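Local structure of dihydroorotate dehydrogenase (Schistosoma mansoni, 6UY4) at residues I238-S243 with K252-V257; M268-T273 with R316-L321; K217-L222 with S261-D266; I242-N247 with R305-K310. The protein probably catalyses the quinone-dependent oxidation of (S)-dihydroorotate to orotate, a step of de novo pyrimidine synthesis, with flavin mononucleotide as its cofactor. One frame throughout, in Å; residues are numbered along the deposited sequence.

Contact 1: residues I238-S243 with K252-V257; sequences ILLKIS and KDIVEV. With FMN (flavin mononucleotide), chain G.
I254 of helix 248-259 meets I242 of strand 238-242 through their branch methyls, CG2 of I254 lying 4.0 Å from CG2 of I242. The two side chains slant across one another, and the same I254 CG2 comes to 4.3 Å from L240 CD2, so one methyl of the helix serves two residues of the strand. This I254 methyl is turned to the strand because CG2 stands anti to the backbone N. Around this small apolar junction, L240 packs on I199 and I265, while I242 packs on M268 and I270; neighbouring strands and a loop thus complete the layer between sheet and helix, as in a beta/alpha barrel. Between L240 and I242 the strand sends K241 to its opposite face, toward the flavin. With chi1 at -174° and the rest of its chain extended, K241 delivers NZ to four oxygen and nitrogen acceptors of FMN: O3' at 3.0 Å from NZ, O2 at 3.1 Å, N1 at 3.2 Å, and more weakly O2'. A single nitrogen thereby links the pyrimidine edge of the isoalloxazine to the ribityl chain, while the other face of the strand, with L240 and I242, packs on the helix. A lysine nitrogen beside N1 and O2 would be expected to stabilise negative charge building up on the flavin as it is reduced.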
# COMPACT_ATOMS: atom_id res chain seq x y z
N ILE A 238 -13.93 0.92 6.00
CA ILE A 238 -13.60 1.56 4.73
C ILE A 238 -12.48 2.56 4.99
O ILE A 238 -12.65 3.51 5.77
CB ILE A 238 -14.82 2.25 4.11
CG1 ILE A 238 -15.88 1.22 3.72
CG2 ILE A 238 -14.41 3.07 2.90
CD1 ILE A 238 -15.44 0.27 2.62
N LEU A 239 -11.35 2.36 4.33
CA LEU A 239 -10.19 3.24 4.48
C LEU A 239 -9.95 4.02 3.19
O LEU A 239 -10.28 3.56 2.09
CB LEU A 239 -8.94 2.45 4.85
CG LEU A 239 -8.72 2.13 6.33
CD1 LEU A 239 -9.77 1.16 6.86
CD2 LEU A 239 -7.33 1.57 6.55
N LEU A 240 -9.37 5.20 3.34
CA LEU A 240 -9.07 6.09 2.22
C LEU A 240 -7.57 6.32 2.16
O LEU A 240 -6.98 6.83 3.12
CB LEU A 240 -9.82 7.41 2.35
CG LEU A 240 -10.22 8.10 1.05
CD1 LEU A 240 -11.10 7.18 0.22
CD2 LEU A 240 -10.93 9.42 1.34
N LYS A 241 -6.95 5.95 1.04
CA LYS A 241 -5.51 6.09 0.85
C LYS A 241 -5.25 7.30 -0.04
O LYS A 241 -5.77 7.37 -1.16
CB LYS A 241 -4.92 4.82 0.25
CG LYS A 241 -3.41 4.83 0.14
CD LYS A 241 -2.89 3.47 -0.30
CE LYS A 241 -1.38 3.44 -0.38
NZ LYS A 241 -0.88 2.09 -0.76
N ILE A 242 -4.45 8.23 0.45
CA ILE A 242 -4.21 9.50 -0.23
C ILE A 242 -2.75 9.57 -0.67
O ILE A 242 -1.93 8.73 -0.32
CB ILE A 242 -4.58 10.71 0.65
CG1 ILE A 242 -3.60 10.83 1.81
CG2 ILE A 242 -6.01 10.57 1.17
CD1 ILE A 242 -3.82 12.05 2.68
N SER A 243 -2.44 10.61 -1.44
CA SER A 243 -1.16 10.99 -2.00
C SER A 243 -0.48 12.04 -1.13
O SER A 243 -1.16 12.90 -0.56
CB SER A 243 -1.33 11.55 -3.41
OG SER A 243 -0.11 12.02 -3.94
N LYS A 252 -7.01 19.43 3.56
CA LYS A 252 -8.07 19.72 4.51
C LYS A 252 -9.44 19.31 3.97
O LYS A 252 -10.29 18.83 4.72
CB LYS A 252 -8.07 21.21 4.87
CG LYS A 252 -6.81 21.68 5.58
CD LYS A 252 -6.83 23.18 5.80
CE LYS A 252 -5.56 23.65 6.50
NZ LYS A 252 -5.57 25.11 6.76
N ASP A 253 -9.66 19.50 2.67
CA ASP A 253 -10.93 19.11 2.07
C ASP A 253 -11.14 17.61 2.14
O ASP A 253 -12.25 17.14 2.43
CB ASP A 253 -10.99 19.59 0.62
CG ASP A 253 -11.09 21.10 0.51
OD1 ASP A 253 -11.17 21.77 1.56
OD2 ASP A 253 -11.08 21.62 -0.63
N ILE A 254 -10.09 16.83 1.88
CA ILE A 254 -10.21 15.37 1.96
C ILE A 254 -10.56 14.95 3.38
O ILE A 254 -11.43 14.10 3.59
CB ILE A 254 -8.91 14.70 1.48
CG1 ILE A 254 -8.67 15.00 -0.00
CG2 ILE A 254 -8.95 13.20 1.72
CD1 ILE A 254 -7.38 14.43 -0.54
N VAL A 255 -9.90 15.55 4.37
CA VAL A 255 -10.17 15.21 5.77
C VAL A 255 -11.60 15.60 6.14
O VAL A 255 -12.29 14.86 6.85
CB VAL A 255 -9.14 15.88 6.69
CG1 VAL A 255 -9.54 15.72 8.15
CG2 VAL A 255 -7.76 15.30 6.45
N GLU A 256 -12.06 16.76 5.67
CA GLU A 256 -13.40 17.21 6.01
C GLU A 256 -14.46 16.25 5.50
O GLU A 256 -15.36 15.83 6.24
CB GLU A 256 -13.64 18.62 5.45
CG GLU A 256 -15.08 19.08 5.55
CD GLU A 256 -15.29 20.46 4.95
OE1 GLU A 256 -14.29 21.17 4.73
OE2 GLU A 256 -16.46 20.82 4.70
N VAL A 257 -14.38 15.88 4.22
CA VAL A 257 -15.35 14.95 3.64
C VAL A 257 -15.26 13.59 4.33
O VAL A 257 -16.28 12.94 4.58
CB VAL A 257 -15.14 14.83 2.12
CG1 VAL A 257 -16.03 13.75 1.54
CG2 VAL A 257 -15.40 16.17 1.45
N1 FMN G . -0.36 1.35 -3.82
C2 FMN G . -1.70 1.07 -4.00
O2 FMN G . -2.54 1.60 -3.28
N3 FMN G . -2.10 0.20 -4.99
C4 FMN G . -1.16 -0.40 -5.81
O4 FMN G . -1.52 -1.18 -6.69
C4A FMN G . 0.19 -0.12 -5.64
N5 FMN G . 1.13 -0.71 -6.45
C5A FMN G . 2.47 -0.44 -6.27
C6 FMN G . 3.41 -1.04 -7.10
C7 FMN G . 4.76 -0.77 -6.93
C7M FMN G . 5.78 -1.42 -7.82
C8 FMN G . 5.17 0.11 -5.93
C8M FMN G . 6.63 0.41 -5.74
C9 FMN G . 4.23 0.72 -5.11
C9A FMN G . 2.87 0.44 -5.27
N10 FMN G . 1.93 1.04 -4.46
C10 FMN G . 0.59 0.76 -4.64
C1' FMN G . 2.33 1.99 -3.38
C2' FMN G . 2.64 1.25 -2.09
O2' FMN G . 1.54 0.44 -1.72
C3' FMN G . 2.93 2.22 -0.95
O3' FMN G . 1.89 3.16 -0.86
C4' FMN G . 4.26 2.95 -1.14
O4' FMN G . 5.13 2.21 -1.97
C5' FMN G . 4.91 3.14 0.22
O5' FMN G . 6.24 3.57 0.09
P FMN G . 7.42 2.60 0.58
O1P FMN G . 8.73 3.32 0.40
O2P FMN G . 7.21 2.22 2.03
O3P FMN G . 7.41 1.36 -0.27

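Contact 2: residues M268-T273 with R316-L321; sequences MIISNT and RKVSAL. With FMN (flavin mononucleotide), chain G.
M268 and V318 are brought together by their torsions: CG of M268 lies anti to its carbonyl carbon (chi1 -66°), and a bend at chi3 (57°) lets both the sulfur and its methyl settle against CG1 of V318, which stands anti to the backbone N of the valine. The contact belongs to the (beta/alpha)8 barrel and joins strand 267-270 to helix 305-321, the helix that leads on to the adjacent parallel strand 328-331, in a beta-alpha-beta connection interrupted by a long excursion before the helix. The M268 and V318 side chains lie aslant, with SD of M268 3.9 Å and CE of M268 4.0 Å from CG1 of V318. I270, two residues on along the strand, reaches the same V318 methyl beside the methionine: its CD1 meets CG1 of V318 tip to tip at 4.1 Å. Within these two segments V318 CG1 takes both strand side chains; L251 of helix 248-259 also touches V318, and C314 and L315, earlier on helix 305-321, flank I270. Past I270 the chain leaves the strand through a cis peptide bond before S271 and turns to the cofactor. There the carbonyl of S271 receives a weak hydrogen bond from FMN O3', and the side chain of N272 lies over one face of the flavin near the start of the ribityl chain, its OD1 3.4 Å from FMN C1' and its ND2 3.7 Å from both N1 and O2 of the flavin.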
# COMPACT_ATOMS: atom_id res chain seq x y z
N MET A 268 -7.69 6.21 7.45
CA MET A 268 -6.97 6.72 6.30
C MET A 268 -5.57 6.11 6.26
O MET A 268 -5.02 5.69 7.27
CB MET A 268 -6.86 8.25 6.33
CG MET A 268 -8.19 8.97 6.18
SD MET A 268 -8.01 10.76 6.13
CE MET A 268 -6.90 10.94 4.74
N ILE A 269 -5.01 6.08 5.05
CA ILE A 269 -3.68 5.54 4.80
C ILE A 269 -2.84 6.65 4.18
O ILE A 269 -3.20 7.18 3.12
CB ILE A 269 -3.73 4.30 3.89
CG1 ILE A 269 -4.47 3.16 4.58
CG2 ILE A 269 -2.32 3.88 3.50
CD1 ILE A 269 -4.55 1.90 3.75
N ILE A 270 -1.74 7.00 4.83
CA ILE A 270 -0.86 8.07 4.40
C ILE A 270 0.56 7.51 4.35
O ILE A 270 1.13 7.19 5.40
CB ILE A 270 -0.93 9.30 5.32
CG1 ILE A 270 -2.36 9.81 5.45
CG2 ILE A 270 -0.02 10.40 4.81
CD1 ILE A 270 -3.11 9.27 6.66
N SER A 271 1.13 7.41 3.15
CA SER A 271 0.49 7.80 1.90
C SER A 271 0.92 6.88 0.77
O SER A 271 1.48 5.80 1.00
CB SER A 271 0.82 9.25 1.55
OG SER A 271 2.22 9.42 1.39
N ASN A 272 0.68 7.31 -0.47
CA ASN A 272 1.12 6.57 -1.65
C ASN A 272 2.48 7.09 -2.10
O ASN A 272 3.31 7.48 -1.27
CB ASN A 272 0.08 6.68 -2.77
CG ASN A 272 0.12 5.49 -3.72
OD1 ASN A 272 1.19 5.08 -4.17
ND2 ASN A 272 -1.05 4.94 -4.03
N THR A 273 2.73 7.10 -3.41
CA THR A 273 4.01 7.51 -3.96
C THR A 273 3.97 8.97 -4.41
O THR A 273 2.91 9.57 -4.60
CB THR A 273 4.40 6.62 -5.14
OG1 THR A 273 3.38 6.65 -6.14
CG2 THR A 273 4.60 5.18 -4.67
N ARG A 316 1.63 13.56 9.70
CA ARG A 316 1.54 14.43 10.87
C ARG A 316 0.52 15.54 10.66
O ARG A 316 -0.11 15.99 11.62
CB ARG A 316 2.92 15.01 11.19
CG ARG A 316 2.99 15.74 12.52
CD ARG A 316 4.42 16.17 12.86
NE ARG A 316 5.31 15.03 13.05
CZ ARG A 316 6.27 14.68 12.20
NH1 ARG A 316 6.46 15.38 11.09
NH2 ARG A 316 7.03 13.63 12.46
N LYS A 317 0.33 15.98 9.41
CA LYS A 317 -0.69 16.99 9.13
C LYS A 317 -2.09 16.39 9.26
O LYS A 317 -2.95 16.96 9.93
CB LYS A 317 -0.49 17.57 7.73
CG LYS A 317 0.70 18.52 7.61
CD LYS A 317 0.76 19.13 6.21
CE LYS A 317 1.90 20.13 6.09
N VAL A 318 -2.32 15.25 8.61
CA VAL A 318 -3.65 14.64 8.62
C VAL A 318 -4.06 14.27 10.04
O VAL A 318 -5.22 14.46 10.43
CB VAL A 318 -3.68 13.41 7.68
CG1 VAL A 318 -5.01 12.68 7.79
CG2 VAL A 318 -3.41 13.84 6.25
N SER A 319 -3.12 13.75 10.83
CA SER A 319 -3.44 13.40 12.22
C SER A 319 -3.88 14.62 13.01
O SER A 319 -4.68 14.50 13.95
CB SER A 319 -2.23 12.74 12.88
OG SER A 319 -2.55 12.29 14.19
N ALA A 320 -3.37 15.81 12.66
CA ALA A 320 -3.81 17.02 13.33
C ALA A 320 -5.18 17.48 12.85
O ALA A 320 -5.98 17.99 13.64
CB ALA A 320 -2.77 18.13 13.12
N LEU A 321 -5.47 17.29 11.56
CA LEU A 321 -6.75 17.72 11.02
C LEU A 321 -7.89 16.82 11.50
O LEU A 321 -9.00 17.30 11.74
CB LEU A 321 -6.70 17.75 9.49
CG LEU A 321 -5.64 18.66 8.88
CD1 LEU A 321 -5.67 18.59 7.36
CD2 LEU A 321 -5.83 20.09 9.36
N1 FMN G . -0.36 1.35 -3.82
C2 FMN G . -1.70 1.07 -4.00
O2 FMN G . -2.54 1.60 -3.28
N3 FMN G . -2.10 0.20 -4.99
C4 FMN G . -1.16 -0.40 -5.81
O4 FMN G . -1.52 -1.18 -6.69
C4A FMN G . 0.19 -0.12 -5.64
N5 FMN G . 1.13 -0.71 -6.45
C5A FMN G . 2.47 -0.44 -6.27
C6 FMN G . 3.41 -1.04 -7.10
C7 FMN G . 4.76 -0.77 -6.93
C7M FMN G . 5.78 -1.42 -7.82
C8 FMN G . 5.17 0.11 -5.93
C8M FMN G . 6.63 0.41 -5.74
C9 FMN G . 4.23 0.72 -5.11
C9A FMN G . 2.87 0.44 -5.27
N10 FMN G . 1.93 1.04 -4.46
C10 FMN G . 0.59 0.76 -4.64
C1' FMN G . 2.33 1.99 -3.38
C2' FMN G . 2.64 1.25 -2.09
O2' FMN G . 1.54 0.44 -1.72
C3' FMN G . 2.93 2.22 -0.95
O3' FMN G . 1.89 3.16 -0.86
C4' FMN G . 4.26 2.95 -1.14
O4' FMN G . 5.13 2.21 -1.97
C5' FMN G . 4.91 3.14 0.22
O5' FMN G . 6.24 3.57 0.09
P FMN G . 7.42 2.60 0.58
O1P FMN G . 8.73 3.32 0.40
O2P FMN G . 7.21 2.22 2.03
O3P FMN G . 7.41 1.36 -0.27

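Contact 3: residues K217-L222 with S261-D266; sequences KLRDLL and SKTRID
L222 spreads its two methyls over the branch methyl of I265: CD1 and CD2 of L222 each lie 4.0 Å from CG2 of I265, and the side chains run at a slant to each other. Where the two backbones come closest, L222 CB abuts CB of T263 at 4.0 Å. The threonine methyl packs on the backbone of helix 215-230. Its CG2 sits 3.7 Å from the backbone O of R219, one turn before L222, and 4.2 Å from CG of that arginine, whose side chain crosses the threonine nearly at a right angle. A chi1 of 50° makes this division possible, placing OG1 between the backbone N and the carbonyl carbon while CG2 faces the helix; the hydroxyl is hydrogen-bonded to V257 O, near the end of helix 248-259. D266 closes the loop: its OD2 forms a salt bridge with R229 and accepts a hydrogen bond from the backbone N of I238. L222 also touches V257 on helix 248-259 and L240 on strand 238-242, so apolar contact continues to the next helix and inward to the sheet. Such a seam, in which an outer helix covers the turn leading from the next helix back into a strand, is part of the outer shell of a beta/alpha barrel.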
# COMPACT_ATOMS: atom_id res chain seq x y z
N LYS A 217 -16.98 15.41 -6.06
CA LYS A 217 -16.88 14.06 -6.60
C LYS A 217 -16.40 13.08 -5.54
O LYS A 217 -16.82 11.92 -5.52
CB LYS A 217 -15.96 14.03 -7.82
CG LYS A 217 -16.64 14.43 -9.12
CD LYS A 217 -17.76 13.47 -9.48
N LEU A 218 -15.52 13.53 -4.65
CA LEU A 218 -15.09 12.68 -3.54
C LEU A 218 -16.23 12.43 -2.57
O LEU A 218 -16.43 11.29 -2.12
CB LEU A 218 -13.90 13.32 -2.82
CG LEU A 218 -13.41 12.58 -1.57
CD1 LEU A 218 -13.00 11.15 -1.91
CD2 LEU A 218 -12.26 13.33 -0.91
N ARG A 219 -17.00 13.47 -2.24
CA ARG A 219 -18.15 13.29 -1.37
C ARG A 219 -19.18 12.38 -2.01
O ARG A 219 -19.80 11.55 -1.33
CB ARG A 219 -18.77 14.65 -1.04
CG ARG A 219 -19.83 14.60 0.05
CD ARG A 219 -20.58 15.92 0.16
NE ARG A 219 -19.69 17.06 0.37
CZ ARG A 219 -19.32 17.51 1.57
NH1 ARG A 219 -19.77 16.92 2.67
NH2 ARG A 219 -18.51 18.55 1.67
N ASP A 220 -19.38 12.51 -3.32
CA ASP A 220 -20.28 11.61 -4.03
C ASP A 220 -19.77 10.18 -3.99
O ASP A 220 -20.54 9.23 -3.77
CB ASP A 220 -20.45 12.08 -5.48
CG ASP A 220 -20.95 10.98 -6.39
OD1 ASP A 220 -22.17 10.70 -6.37
OD2 ASP A 220 -20.13 10.39 -7.12
N LEU A 221 -18.46 10.00 -4.20
CA LEU A 221 -17.88 8.66 -4.16
C LEU A 221 -18.06 8.02 -2.79
O LEU A 221 -18.51 6.87 -2.68
CB LEU A 221 -16.40 8.72 -4.54
CG LEU A 221 -15.57 7.45 -4.34
CD1 LEU A 221 -16.10 6.31 -5.19
CD2 LEU A 221 -14.10 7.71 -4.63
N LEU A 222 -17.71 8.75 -1.73
CA LEU A 222 -17.84 8.20 -0.38
C LEU A 222 -19.29 7.92 -0.02
O LEU A 222 -19.57 6.98 0.73
CB LEU A 222 -17.20 9.14 0.64
CG LEU A 222 -15.68 9.32 0.52
CD1 LEU A 222 -15.16 10.16 1.68
CD2 LEU A 222 -14.99 7.98 0.46
N SER A 261 -20.46 13.50 8.98
CA SER A 261 -21.33 12.43 9.48
C SER A 261 -22.05 11.71 8.35
O SER A 261 -22.32 10.51 8.46
CB SER A 261 -22.34 13.00 10.47
OG SER A 261 -23.13 14.02 9.87
N LYS A 262 -22.36 12.41 7.25
CA LYS A 262 -23.05 11.77 6.14
C LYS A 262 -22.11 10.88 5.32
O LYS A 262 -22.59 9.95 4.66
CB LYS A 262 -23.70 12.82 5.24
CG LYS A 262 -24.79 13.62 5.92
N THR A 263 -20.81 11.16 5.33
CA THR A 263 -19.83 10.38 4.57
C THR A 263 -18.61 10.09 5.42
O THR A 263 -17.47 10.35 5.04
CB THR A 263 -19.43 11.12 3.29
OG1 THR A 263 -19.07 12.47 3.61
CG2 THR A 263 -20.57 11.12 2.28
N ARG A 264 -18.83 9.53 6.61
CA ARG A 264 -17.75 9.26 7.55
C ARG A 264 -17.13 7.90 7.26
O ARG A 264 -17.82 6.88 7.30
CB ARG A 264 -18.25 9.32 8.99
CG ARG A 264 -17.16 9.06 10.02
CD ARG A 264 -17.66 9.27 11.43
NE ARG A 264 -16.59 9.07 12.41
CZ ARG A 264 -15.73 10.02 12.77
NH1 ARG A 264 -15.81 11.23 12.23
NH2 ARG A 264 -14.79 9.75 13.66
N ILE A 265 -15.83 7.89 6.97
CA ILE A 265 -15.10 6.65 6.75
C ILE A 265 -14.55 6.16 8.08
O ILE A 265 -14.84 6.73 9.13
CB ILE A 265 -13.98 6.84 5.71
CG1 ILE A 265 -12.94 7.83 6.23
CG2 ILE A 265 -14.55 7.30 4.38
CD1 ILE A 265 -11.73 7.96 5.34
N ASP A 266 -13.73 5.11 8.03
CA ASP A 266 -13.23 4.47 9.24
C ASP A 266 -11.74 4.68 9.49
O ASP A 266 -11.28 4.43 10.61
CB ASP A 266 -13.52 2.96 9.20
CG ASP A 266 -15.00 2.66 9.13
OD1 ASP A 266 -15.74 3.10 10.04
OD2 ASP A 266 -15.43 2.00 8.16

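Contact 4: residues I242-N247 with R305-K310; sequences ISPDEN and RPLFEK
P244 and L307 meet nearly at right angles, the proline ring presenting CG to the CD1 methyl of the leucine at 4.2 Å. The second pair, D245 and K310, is crossed in much the same way, but here the meeting is polar: NZ of K310 hydrogen-bonds OD1 of D245 at 3.1 Å within a salt bridge. The lysine approaches that oxygen from the anti side of the carboxylate and 29° out of its plane. K310 gets there with CG anti to its backbone N (chi1 -166°) and the remaining chain fully extended, which carries CE past the turn to 3.6 Å from O of P244. The chain from S243 to E246 forms a type I turn, and this turns the P244 ring to helix 305-321 and lets the carboxylate end of D245 reach K310; N247 follows as the N-cap of helix 248-259, its OD1 accepting from N250 N. P244 also packs against S271 and T274, and L307 touches the flavin, so the apolar half of the contact lies against the cofactor pocket while the ion pair lies farther out, with K310 exposed and D245 partly so. Because OD2 of D245 accepts from the backbone N of L275, the two carboxylate oxygens have different partners. That division should restrict rotation of the carboxylate and keep OD1 available to the lysine, though solvent around the lysine would be expected to weaken the ion pair.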
# COMPACT_ATOMS: atom_id res chain seq x y z
N ILE A 242 -4.45 8.23 0.45
CA ILE A 242 -4.21 9.50 -0.23
C ILE A 242 -2.75 9.57 -0.67
O ILE A 242 -1.93 8.73 -0.32
CB ILE A 242 -4.58 10.71 0.65
CG1 ILE A 242 -3.60 10.83 1.81
CG2 ILE A 242 -6.01 10.57 1.17
CD1 ILE A 242 -3.82 12.05 2.68
N SER A 243 -2.44 10.61 -1.44
CA SER A 243 -1.16 10.99 -2.00
C SER A 243 -0.48 12.04 -1.13
O SER A 243 -1.16 12.90 -0.56
CB SER A 243 -1.33 11.55 -3.41
OG SER A 243 -0.11 12.02 -3.94
N PRO A 244 0.85 11.99 -1.00
CA PRO A 244 1.56 13.00 -0.20
C PRO A 244 1.77 14.32 -0.92
O PRO A 244 2.34 15.25 -0.33
CB PRO A 244 2.90 12.32 0.08
CG PRO A 244 3.12 11.46 -1.11
CD PRO A 244 1.76 10.96 -1.53
N ASP A 245 1.32 14.45 -2.17
CA ASP A 245 1.54 15.64 -2.97
C ASP A 245 0.38 16.62 -2.93
O ASP A 245 0.41 17.64 -3.62
CB ASP A 245 1.83 15.25 -4.42
CG ASP A 245 3.01 14.31 -4.54
OD1 ASP A 245 3.94 14.42 -3.71
OD2 ASP A 245 3.01 13.46 -5.46
N GLU A 246 -0.65 16.33 -2.13
CA GLU A 246 -1.77 17.26 -2.00
C GLU A 246 -1.33 18.51 -1.26
O GLU A 246 -0.59 18.44 -0.27
CB GLU A 246 -2.93 16.59 -1.26
CG GLU A 246 -3.33 15.23 -1.81
CD GLU A 246 -4.20 15.32 -3.05
OE1 GLU A 246 -4.50 16.44 -3.49
OE2 GLU A 246 -4.57 14.25 -3.59
N ASN A 247 -1.79 19.67 -1.73
CA ASN A 247 -1.49 20.91 -1.04
C ASN A 247 -2.30 20.99 0.25
O ASN A 247 -3.11 20.11 0.56
CB ASN A 247 -1.75 22.11 -1.95
CG ASN A 247 -3.16 22.12 -2.53
OD1 ASN A 247 -4.13 21.84 -1.84
ND2 ASN A 247 -3.26 22.46 -3.81
N ARG A 305 13.22 5.13 0.61
CA ARG A 305 13.73 6.05 1.63
C ARG A 305 13.55 7.52 1.29
O ARG A 305 13.21 8.30 2.20
CB ARG A 305 15.20 5.73 1.92
CG ARG A 305 15.48 4.26 2.15
CD ARG A 305 16.78 4.05 2.91
NE ARG A 305 16.67 4.50 4.30
CZ ARG A 305 17.63 4.37 5.20
NH1 ARG A 305 18.78 3.81 4.87
NH2 ARG A 305 17.44 4.81 6.44
N PRO A 306 13.75 7.99 0.04
CA PRO A 306 13.50 9.41 -0.25
C PRO A 306 12.07 9.86 0.02
O PRO A 306 11.82 11.07 0.00
CB PRO A 306 13.84 9.53 -1.74
CG PRO A 306 14.80 8.44 -1.98
CD PRO A 306 14.35 7.30 -1.11
N LEU A 307 11.14 8.94 0.26
CA LEU A 307 9.75 9.28 0.51
C LEU A 307 9.45 9.49 1.99
O LEU A 307 8.46 10.16 2.32
CB LEU A 307 8.84 8.18 -0.05
CG LEU A 307 7.32 8.31 0.12
CD1 LEU A 307 6.81 9.56 -0.56
CD2 LEU A 307 6.62 7.07 -0.41
N PHE A 308 10.28 8.95 2.89
CA PHE A 308 9.94 8.92 4.31
C PHE A 308 9.68 10.31 4.87
O PHE A 308 8.71 10.52 5.61
CB PHE A 308 11.04 8.23 5.10
CG PHE A 308 10.91 8.40 6.59
CD1 PHE A 308 10.00 7.64 7.31
CD2 PHE A 308 11.69 9.33 7.26
CE1 PHE A 308 9.88 7.81 8.68
CE2 PHE A 308 11.56 9.50 8.63
CZ PHE A 308 10.66 8.73 9.34
N GLU A 309 10.53 11.28 4.53
CA GLU A 309 10.41 12.60 5.14
C GLU A 309 9.10 13.28 4.75
O GLU A 309 8.43 13.89 5.59
CB GLU A 309 11.60 13.48 4.75
CG GLU A 309 11.57 14.87 5.36
CD GLU A 309 12.83 15.66 5.07
OE1 GLU A 309 13.80 15.07 4.56
OE2 GLU A 309 12.83 16.88 5.34
N LYS A 310 8.70 13.17 3.48
CA LYS A 310 7.49 13.84 3.02
C LYS A 310 6.24 13.10 3.49
O LYS A 310 5.31 13.73 4.02
CB LYS A 310 7.50 13.96 1.49
CG LYS A 310 6.45 14.91 0.95
CD LYS A 310 6.63 15.15 -0.54
CE LYS A 310 5.68 16.22 -1.05
NZ LYS A 310 5.86 16.48 -2.50

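In the fold
From the N terminus, helix 215-230 opens contact 3, and strand 238-242 with the turn after it opens contacts 1 and 4, which share I242 and S243. Contact 1 closes first, a short loop back from helix 248-259, and lies wholly within the span of contact 3, which ends at the loop 261-266. Strand 267-270 then opens contact 2. Contact 4 opens within contact 3 and closes after it, on helix 305-321, before contact 2 closes on the same helix; it therefore crosses both. Backbone hydrogen bonds between the neighbouring strands tie contacts 1, 2 and 4 together, at the FMN side of the barrel, while contact 3 joins contact 1 farther out, through D266 and T263.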